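Local coordinates for uncharacterized protein Rv2277c (Mycobacterium tuberculosis, PDB 5VUG) that is uncharacterized but carries a TIM-barrel glycerophosphodiester phosphodiesterase domain and so probably hydrolyses phosphoric diesters, at residues 53-66 with 103-115. Residues are numbered along the deposited sequence; the frame is centred on the assembly and turned at random.
Sequences VPVLYRPSDLATLT and ATPIPTLEQAIGA
Leu56 lies across Pro107, and its methyls touch helix 109-114. Its CB meets Pro107 CG at 3.9 Å, and its CG stays over the same ring carbon. At the tip the two methyls part: CD1 presses on Ala112 CB at 3.5 Å, while CD2 turns to Leu109 CD1. CG stands anti to the carbonyl carbon (chi1 -57°), and an extended chi2 then sets both methyls there; Ile31 of helix 28-36 also touches Leu56 and Ala112. Val55 and Thr108 form a single bridge, an antiparallel non-hydrogen-bonded pair flanked by two backbone bonds: Leu56 N gives a nearly straight bond to Pro107 O (3.0 Å), and Leu109 N reaches Pro54 O from above its carbonyl plane. The same Pro54 O takes a bond from a water that accepts from Glu110 N, tying the helix's first turn to the strand. In this TIM-barrel domain, strand 54-56 runs antiparallel to strand 41-48, and the bridge joins it to the segment leading into the helix that precedes strand 121-125. Thr108 and Gln111 close the helix start with a capping box: Gln111 N donates to Thr108 OG1, and Thr108 N to Gln111 OE1 on a lone pair in the side-chain carbonyl plane. Before the bridge, Ile106 sets CG2 against Val55 CB at 3.8 Å and sends CD1 to Leu62 CD2 at 3.7 Å; that CD2 also lies over the centre of the Tyr57 ring.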
loop_
_atom_site.group_PDB
_atom_site.type_symbol
_atom_site.label_atom_id
_atom_site.label_comp_id
_atom_site.label_asym_id
_atom_site.label_seq_id
_atom_site.Cartn_x
_atom_site.Cartn_y
_atom_site.Cartn_z
ATOM N N VAL A 53 2.781 -38.799 -7.937
ATOM C CA VAL A 53 2.659 -39.032 -6.501
ATOM C C VAL A 53 2.993 -37.734 -5.772
ATOM O O VAL A 53 4.115 -37.225 -5.905
ATOM C CB VAL A 53 3.559 -40.181 -6.023
ATOM C CG1 VAL A 53 3.395 -40.376 -4.513
ATOM C CG2 VAL A 53 3.240 -41.451 -6.784
ATOM N N PRO A 54 2.070 -37.171 -4.993
ATOM C CA PRO A 54 2.411 -35.983 -4.199
ATOM C C PRO A 54 3.489 -36.321 -3.178
ATOM O O PRO A 54 3.437 -37.361 -2.511
ATOM C CB PRO A 54 1.084 -35.615 -3.519
ATOM C CG PRO A 54 0.032 -36.190 -4.442
ATOM C CD PRO A 54 0.633 -37.489 -4.937
ATOM N N VAL A 55 4.482 -35.433 -3.080
ATOM C CA VAL A 55 5.587 -35.530 -2.129
ATOM C C VAL A 55 5.717 -34.182 -1.421
ATOM O O VAL A 55 5.153 -33.172 -1.849
ATOM C CB VAL A 55 6.927 -35.928 -2.805
ATOM C CG1 VAL A 55 6.818 -37.294 -3.489
ATOM C CG2 VAL A 55 7.388 -34.854 -3.803
ATOM N N LEU A 56 6.458 -34.166 -0.314
ATOM C CA LEU A 56 6.680 -32.931 0.437
ATOM C C LEU A 56 8.008 -32.320 0.008
ATOM O O LEU A 56 9.061 -32.947 0.158
ATOM C CB LEU A 56 6.687 -33.170 1.947
ATOM C CG LEU A 56 5.446 -33.810 2.568
ATOM C CD1 LEU A 56 5.515 -33.653 4.085
ATOM C CD2 LEU A 56 4.154 -33.184 2.008
ATOM N N TYR A 57 7.953 -31.100 -0.528
ATOM C CA TYR A 57 9.151 -30.374 -0.932
ATOM C C TYR A 57 8.756 -28.934 -1.223
ATOM O O TYR A 57 7.758 -28.691 -1.908
ATOM C CB TYR A 57 9.850 -31.016 -2.147
ATOM C CG TYR A 57 11.238 -30.455 -2.325
ATOM C CD1 TYR A 57 12.252 -30.773 -1.421
ATOM C CD2 TYR A 57 11.529 -29.571 -3.354
ATOM C CE1 TYR A 57 13.523 -30.248 -1.557
ATOM C CE2 TYR A 57 12.805 -29.034 -3.491
ATOM C CZ TYR A 57 13.792 -29.377 -2.577
ATOM O OH TYR A 57 15.064 -28.856 -2.650
ATOM N N ARG A 58 9.497 -27.977 -0.670
ATOM C CA ARG A 58 9.151 -26.559 -0.808
ATOM C C ARG A 58 9.886 -25.834 -1.944
ATOM O O ARG A 58 9.241 -25.130 -2.736
ATOM C CB ARG A 58 9.295 -25.834 0.537
ATOM C CG ARG A 58 9.087 -24.331 0.505
ATOM C CD ARG A 58 10.378 -23.540 0.447
ATOM N NE ARG A 58 11.373 -23.916 1.458
ATOM C CZ ARG A 58 12.602 -23.401 1.473
ATOM N NH1 ARG A 58 12.942 -22.505 0.554
ATOM N NH2 ARG A 58 13.487 -23.772 2.384
ATOM N N PRO A 59 11.211 -25.943 -2.064
ATOM C CA PRO A 59 11.914 -25.150 -3.084
ATOM C C PRO A 59 11.552 -25.564 -4.505
ATOM O O PRO A 59 11.021 -26.647 -4.766
ATOM C CB PRO A 59 13.392 -25.431 -2.793
ATOM C CG PRO A 59 13.423 -25.800 -1.348
ATOM C CD PRO A 59 12.161 -26.599 -1.146
ATOM N N SER A 60 11.868 -24.679 -5.451
ATOM C CA SER A 60 11.599 -25.015 -6.846
ATOM C C SER A 60 12.579 -26.060 -7.379
ATOM O O SER A 60 12.225 -26.836 -8.276
ATOM C CB SER A 60 11.586 -23.756 -7.708
ATOM O OG SER A 60 12.812 -23.063 -7.597
ATOM N N ASP A 61 13.797 -26.117 -6.838
ATOM C CA ASP A 61 14.793 -27.082 -7.289
ATOM C C ASP A 61 15.237 -27.983 -6.144
ATOM O O ASP A 61 15.412 -27.533 -5.004
ATOM C CB ASP A 61 16.016 -26.418 -7.936
ATOM C CG ASP A 61 16.795 -27.382 -8.820
ATOM O OD1 ASP A 61 17.689 -28.109 -8.304
ATOM O OD2 ASP A 61 16.495 -27.429 -10.034
ATOM N N LEU A 62 15.433 -29.258 -6.478
ATOM C CA LEU A 62 15.892 -30.251 -5.514
ATOM C C LEU A 62 17.264 -29.925 -4.929
ATOM O O LEU A 62 17.587 -30.401 -3.835
ATOM C CB LEU A 62 15.884 -31.638 -6.171
ATOM C CG LEU A 62 14.478 -32.192 -6.442
ATOM C CD1 LEU A 62 14.531 -33.308 -7.463
ATOM C CD2 LEU A 62 13.869 -32.698 -5.146
ATOM N N ALA A 63 18.093 -29.148 -5.631
ATOM C CA ALA A 63 19.423 -28.870 -5.106
ATOM C C ALA A 63 19.395 -28.030 -3.834
ATOM O O ALA A 63 20.362 -28.058 -3.064
ATOM C CB ALA A 63 20.287 -28.181 -6.166
ATOM N N THR A 64 18.320 -27.283 -3.589
ATOM C CA THR A 64 18.312 -26.380 -2.444
ATOM C C THR A 64 18.436 -27.145 -1.132
ATOM O O THR A 64 19.149 -26.712 -0.218
ATOM C CB THR A 64 17.056 -25.506 -2.478
ATOM O OG1 THR A 64 17.067 -24.725 -3.680
ATOM C CG2 THR A 64 17.010 -24.571 -1.272
ATOM N N LEU A 65 17.784 -28.306 -1.033
ATOM C CA LEU A 65 17.756 -29.048 0.224
ATOM C C LEU A 65 18.179 -30.510 0.114
ATOM O O LEU A 65 18.162 -31.214 1.132
ATOM C CB LEU A 65 16.365 -28.961 0.869
ATOM C CG LEU A 65 15.858 -27.544 1.150
ATOM C CD1 LEU A 65 14.381 -27.596 1.570
ATOM C CD2 LEU A 65 16.700 -26.871 2.227
ATOM N N THR A 66 18.543 -30.997 -1.073
ATOM C CA THR A 66 18.868 -32.413 -1.241
ATOM C C THR A 66 20.192 -32.574 -1.977
ATOM O O THR A 66 20.819 -31.603 -2.424
ATOM C CB THR A 66 17.774 -33.202 -1.991
ATOM O OG1 THR A 66 17.921 -33.015 -3.403
ATOM C CG2 THR A 66 16.346 -32.789 -1.562
ATOM N N ALA A 103 20.276 -39.749 6.980
ATOM C CA ALA A 103 19.419 -39.159 5.958
ATOM C C ALA A 103 17.974 -39.031 6.429
ATOM O O ALA A 103 17.436 -39.913 7.109
ATOM C CB ALA A 103 19.467 -39.988 4.677
ATOM N N THR A 104 17.358 -37.904 6.068
ATOM C CA THR A 104 15.920 -37.688 6.195
ATOM C C THR A 104 15.369 -37.567 4.778
ATOM O O THR A 104 15.466 -36.491 4.163
ATOM C CB THR A 104 15.639 -36.408 6.994
ATOM O OG1 THR A 104 16.340 -35.303 6.403
ATOM C CG2 THR A 104 16.092 -36.552 8.446
ATOM N N PRO A 105 14.813 -38.634 4.203
ATOM C CA PRO A 105 14.448 -38.605 2.781
ATOM C C PRO A 105 13.216 -37.752 2.515
ATOM O O PRO A 105 12.443 -37.421 3.413
ATOM C CB PRO A 105 14.164 -40.075 2.452
ATOM C CG PRO A 105 13.847 -40.712 3.754
ATOM C CD PRO A 105 14.620 -39.962 4.805
ATOM N N ILE A 106 13.025 -37.419 1.243
ATOM C CA ILE A 106 11.756 -36.820 0.816
ATOM C C ILE A 106 10.630 -37.815 1.069
ATOM O O ILE A 106 10.678 -38.939 0.547
ATOM C CB ILE A 106 11.779 -36.430 -0.669
ATOM C CG1 ILE A 106 12.805 -35.325 -0.938
ATOM C CG2 ILE A 106 10.371 -36.026 -1.138
ATOM C CD1 ILE A 106 12.963 -35.003 -2.425
ATOM N N PRO A 107 9.586 -37.438 1.823
ATOM C CA PRO A 107 8.449 -38.343 2.033
ATOM C C PRO A 107 7.308 -38.086 1.059
ATOM O O PRO A 107 7.165 -36.978 0.533
ATOM C CB PRO A 107 8.004 -37.981 3.452
ATOM C CG PRO A 107 8.243 -36.448 3.495
ATOM C CD PRO A 107 9.465 -36.197 2.622
ATOM N N THR A 108 6.465 -39.087 0.836
ATOM C CA THR A 108 5.239 -38.818 0.106
ATOM C C THR A 108 4.254 -38.102 1.026
ATOM O O THR A 108 4.354 -38.169 2.259
ATOM C CB THR A 108 4.586 -40.116 -0.381
ATOM O OG1 THR A 108 4.219 -40.939 0.745
ATOM C CG2 THR A 108 5.511 -40.886 -1.322
ATOM N N LEU A 109 3.292 -37.402 0.411
ATOM C CA LEU A 109 2.207 -36.818 1.195
ATOM C C LEU A 109 1.486 -37.897 1.987
ATOM O O LEU A 109 1.120 -37.689 3.151
ATOM C CB LEU A 109 1.236 -36.075 0.279
ATOM C CG LEU A 109 -0.038 -35.541 0.952
ATOM C CD1 LEU A 109 0.278 -34.497 2.019
ATOM C CD2 LEU A 109 -0.963 -34.964 -0.110
ATOM N N GLU A 110 1.296 -39.069 1.374
ATOM C CA GLU A 110 0.611 -40.169 2.046
ATOM C C GLU A 110 1.367 -40.612 3.297
ATOM O O GLU A 110 0.759 -40.834 4.357
ATOM C CB GLU A 110 0.412 -41.320 1.051
ATOM C CG GLU A 110 -0.409 -42.482 1.567
ATOM C CD GLU A 110 -1.171 -43.221 0.463
ATOM O OE1 GLU A 110 -1.876 -44.191 0.796
ATOM O OE2 GLU A 110 -1.087 -42.832 -0.726
ATOM N N GLN A 111 2.699 -40.724 3.205
ATOM C CA GLN A 111 3.499 -41.045 4.386
ATOM C C GLN A 111 3.367 -39.965 5.449
ATOM O O GLN A 111 3.285 -40.266 6.644
ATOM C CB GLN A 111 4.977 -41.190 4.011
ATOM C CG GLN A 111 5.365 -42.507 3.365
ATOM C CD GLN A 111 6.782 -42.500 2.816
ATOM O OE1 GLN A 111 7.226 -41.525 2.206
ATOM N NE2 GLN A 111 7.503 -43.596 3.031
ATOM N N ALA A 112 3.402 -38.698 5.029
ATOM C CA ALA A 112 3.273 -37.586 5.967
ATOM C C ALA A 112 1.939 -37.627 6.698
ATOM O O ALA A 112 1.884 -37.421 7.918
ATOM C CB ALA A 112 3.408 -36.270 5.206
ATOM N N ILE A 113 0.850 -37.880 5.965
ATOM C CA ILE A 113 -0.468 -37.999 6.587
ATOM C C ILE A 113 -0.453 -39.090 7.649
ATOM O O ILE A 113 -0.947 -38.900 8.766
ATOM C CB ILE A 113 -1.542 -38.256 5.512
ATOM C CG1 ILE A 113 -1.706 -37.018 4.637
ATOM C CG2 ILE A 113 -2.876 -38.666 6.142
ATOM C CD1 ILE A 113 -2.455 -37.259 3.367
ATOM N N GLY A 114 0.136 -40.244 7.318
ATOM C CA GLY A 114 0.214 -41.349 8.259
ATOM C C GLY A 114 1.067 -41.069 9.482
ATOM O O GLY A 114 0.886 -41.729 10.515
ATOM N N ALA A 115 1.994 -40.113 9.387
ATOM C CA ALA A 115 2.850 -39.740 10.507
ATOM C C ALA A 115 2.196 -38.716 11.417
ATOM O O ALA A 115 2.844 -38.237 12.353
ATOM C CB ALA A 115 4.187 -39.185 10.002
HETATM O O HOH W 1 1.392 -39.150 -1.580
#